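Local coordinates for copper-containing nitrite reductase (Thermus scotoductus, PDB 6HBE), which probably reduces nitrite to nitric oxide in denitrification, working as a copper-containing homotrimer with electrons drawn from cytochrome c, at residues R254-P257 / D261-L264. Sequence-based numbering, arbitrary orientation.
Sequences RVPP and DYTL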
ATOM      1  N   ARG C 254      22.401   7.703 -21.750  1.00 23.75           N
ATOM      2  CA  ARG C 254      22.953   8.942 -22.323  1.00 25.48           C
ATOM      3  C   ARG C 254      21.921  10.038 -22.365  1.00 24.01           C
ATOM      4  O   ARG C 254      20.791   9.809 -22.788  1.00 26.31           O
ATOM      5  CB  ARG C 254      23.509   8.698 -23.720  1.00 28.71           C
ATOM      6  CG  ARG C 254      24.820   7.928 -23.648  1.00 33.48           C
ATOM      7  CD  ARG C 254      25.241   7.348 -24.968  1.00 37.04           C
ATOM      8  NE  ARG C 254      24.373   6.258 -25.405  1.00 40.10           N
ATOM      9  CZ  ARG C 254      24.703   5.352 -26.324  1.00 43.35           C
ATOM     10  NH1 ARG C 254      25.892   5.379 -26.921  1.00 45.56           N
ATOM     11  NH2 ARG C 254      23.834   4.408 -26.661  1.00 44.49           N
ATOM     12  N   VAL C 255      22.315  11.231 -21.944  1.00 23.78           N
ATOM     13  CA  VAL C 255      21.450  12.399 -22.007  1.00 23.65           C
ATOM     14  C   VAL C 255      21.267  12.680 -23.524  1.00 25.44           C
ATOM     15  O   VAL C 255      22.284  12.803 -24.245  1.00 27.09           O
ATOM     16  CB  VAL C 255      22.051  13.631 -21.298  1.00 24.05           C
ATOM     17  CG1 VAL C 255      21.099  14.810 -21.369  1.00 23.49           C
ATOM     18  CG2 VAL C 255      22.363  13.373 -19.822  1.00 25.35           C
ATOM     19  N   PRO C 256      20.010  12.742 -24.013  1.00 23.08           N
ATOM     20  CA  PRO C 256      19.744  13.091 -25.411  1.00 25.09           C
ATOM     21  C   PRO C 256      20.372  14.436 -25.824  1.00 26.06           C
ATOM     22  O   PRO C 256      20.694  15.269 -24.978  1.00 24.00           O
ATOM     23  CB  PRO C 256      18.202  13.166 -25.475  1.00 25.94           C
ATOM     24  CG  PRO C 256      17.741  12.223 -24.391  1.00 24.91           C
ATOM     25  CD  PRO C 256      18.756  12.396 -23.304  1.00 24.38           C
ATOM     26  N   PRO C 257      20.547  14.653 -27.134  1.00 28.44           N
ATOM     27  CA  PRO C 257      21.301  15.846 -27.574  1.00 27.92           C
ATOM     28  C   PRO C 257      20.522  17.154 -27.592  1.00 28.18           C
ATOM     29  O   PRO C 257      20.688  17.957 -28.534  1.00 29.29           O
ATOM     30  CB  PRO C 257      21.782  15.439 -28.983  1.00 29.24           C
ATOM     31  CG  PRO C 257      20.770  14.431 -29.445  1.00 30.51           C
ATOM     32  CD  PRO C 257      20.395  13.656 -28.208  1.00 28.50           C
ATOM     33  N   ASP C 261      15.433  20.585 -18.945  1.00 21.55           N
ATOM     34  CA  ASP C 261      15.285  19.794 -17.713  1.00 23.11           C
ATOM     35  C   ASP C 261      14.787  18.362 -18.020  1.00 23.57           C
ATOM     36  O   ASP C 261      13.829  18.193 -18.765  1.00 22.16           O
ATOM     37  CB  ASP C 261      14.306  20.487 -16.760  1.00 24.34           C
ATOM     38  CG  ASP C 261      14.887  21.708 -16.083  1.00 25.25           C
ATOM     39  OD1 ASP C 261      16.100  22.017 -16.274  1.00 26.28           O
ATOM     40  OD2 ASP C 261      14.118  22.381 -15.340  1.00 24.53           O
ATOM     41  N   TYR C 262      15.461  17.361 -17.445  1.00 22.43           N
ATOM     42  CA  TYR C 262      15.071  15.979 -17.519  1.00 21.84           C
ATOM     43  C   TYR C 262      14.779  15.556 -16.076  1.00 22.38           C
ATOM     44  O   TYR C 262      15.703  15.440 -15.265  1.00 22.38           O
ATOM     45  CB  TYR C 262      16.205  15.126 -18.122  1.00 21.86           C
ATOM     46  CG  TYR C 262      16.495  15.390 -19.610  1.00 21.90           C
ATOM     47  CD1 TYR C 262      17.363  16.411 -20.005  1.00 22.33           C
ATOM     48  CD2 TYR C 262      15.919  14.612 -20.595  1.00 21.25           C
ATOM     49  CE1 TYR C 262      17.629  16.661 -21.362  1.00 21.88           C
ATOM     50  CE2 TYR C 262      16.149  14.847 -21.965  1.00 22.39           C
ATOM     51  CZ  TYR C 262      17.025  15.869 -22.340  1.00 22.35           C
ATOM     52  OH  TYR C 262      17.292  16.106 -23.681  1.00 22.40           O
ATOM     53  N   THR C 263      13.496  15.399 -15.756  1.00 22.74           N
ATOM     54  CA  THR C 263      13.051  15.270 -14.363  1.00 23.00           C
ATOM     55  C   THR C 263      13.171  13.805 -13.894  1.00 21.96           C
ATOM     56  O   THR C 263      12.638  12.906 -14.537  1.00 20.79           O
ATOM     57  CB  THR C 263      11.620  15.825 -14.223  1.00 24.22           C
ATOM     58  OG1 THR C 263      11.647  17.240 -14.430  1.00 25.44           O
ATOM     59  CG2 THR C 263      11.033  15.557 -12.860  1.00 26.31           C
ATOM     60  N   LEU C 264      13.810  13.600 -12.750  1.00 19.73           N
ATOM     61  CA  LEU C 264      13.920  12.284 -12.096  1.00 20.25           C
ATOM     62  C   LEU C 264      12.763  12.141 -11.104  1.00 21.49           C
ATOM     63  O   LEU C 264      12.543  13.025 -10.245  1.00 19.60           O
ATOM     64  CB  LEU C 264      15.250  12.197 -11.343  1.00 22.78           C
ATOM     65  CG  LEU C 264      15.550  10.913 -10.581  1.00 25.09           C
ATOM     66  CD1 LEU C 264      15.857   9.800 -11.590  1.00 25.15           C
ATOM     67  CD2 LEU C 264      16.708  11.097  -9.590  1.00 28.70           C
TER
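Tyr262 reaches from its strand with the outer half of its ring and overlaps Val255 and Pro256, two residues of the loop that leads into that strand. Its CG stands anti to the carbonyl carbon (chi1 -68°), which extends the ring toward the loop. Both partners come from the same side of the ring plane, at an oblique slant: Val255 CG1 lies 3.9 Å from Tyr262 CE1, while Pro256 CD comes within 3.8 Å of Tyr262 CE2. A chi1 of -179° sets CG1 of Val255 beside its carbonyl carbon, and this is the branch that meets the aromatic carbons. Pro256, whose side chain points against the oncoming tyrosine, supplies a rigid apolar ring that has no N-H to bury, and its CB packs 3.6 Å from Tyr262 OH. The phenol suits a place that is apolar along its flank and polar at its end, for its hydroxyl is hydrogen-bonded to the backbone O of Val258, in the short connection between the two segments. The direct contact between 254-257 and 261-264 is apolar packing, without a hydrogen bond. The connection crosses between the two sheets of the second cupredoxin-like beta-sandwich: 254-257 leaves strand 248-254, and strand 260-266 runs between 213-217 and 277-282. Val217 and Ala282 touch Tyr262 from these neighbours, and Gln85 of a second subunit also packs against it, placing the buried cluster beside the trimer interface.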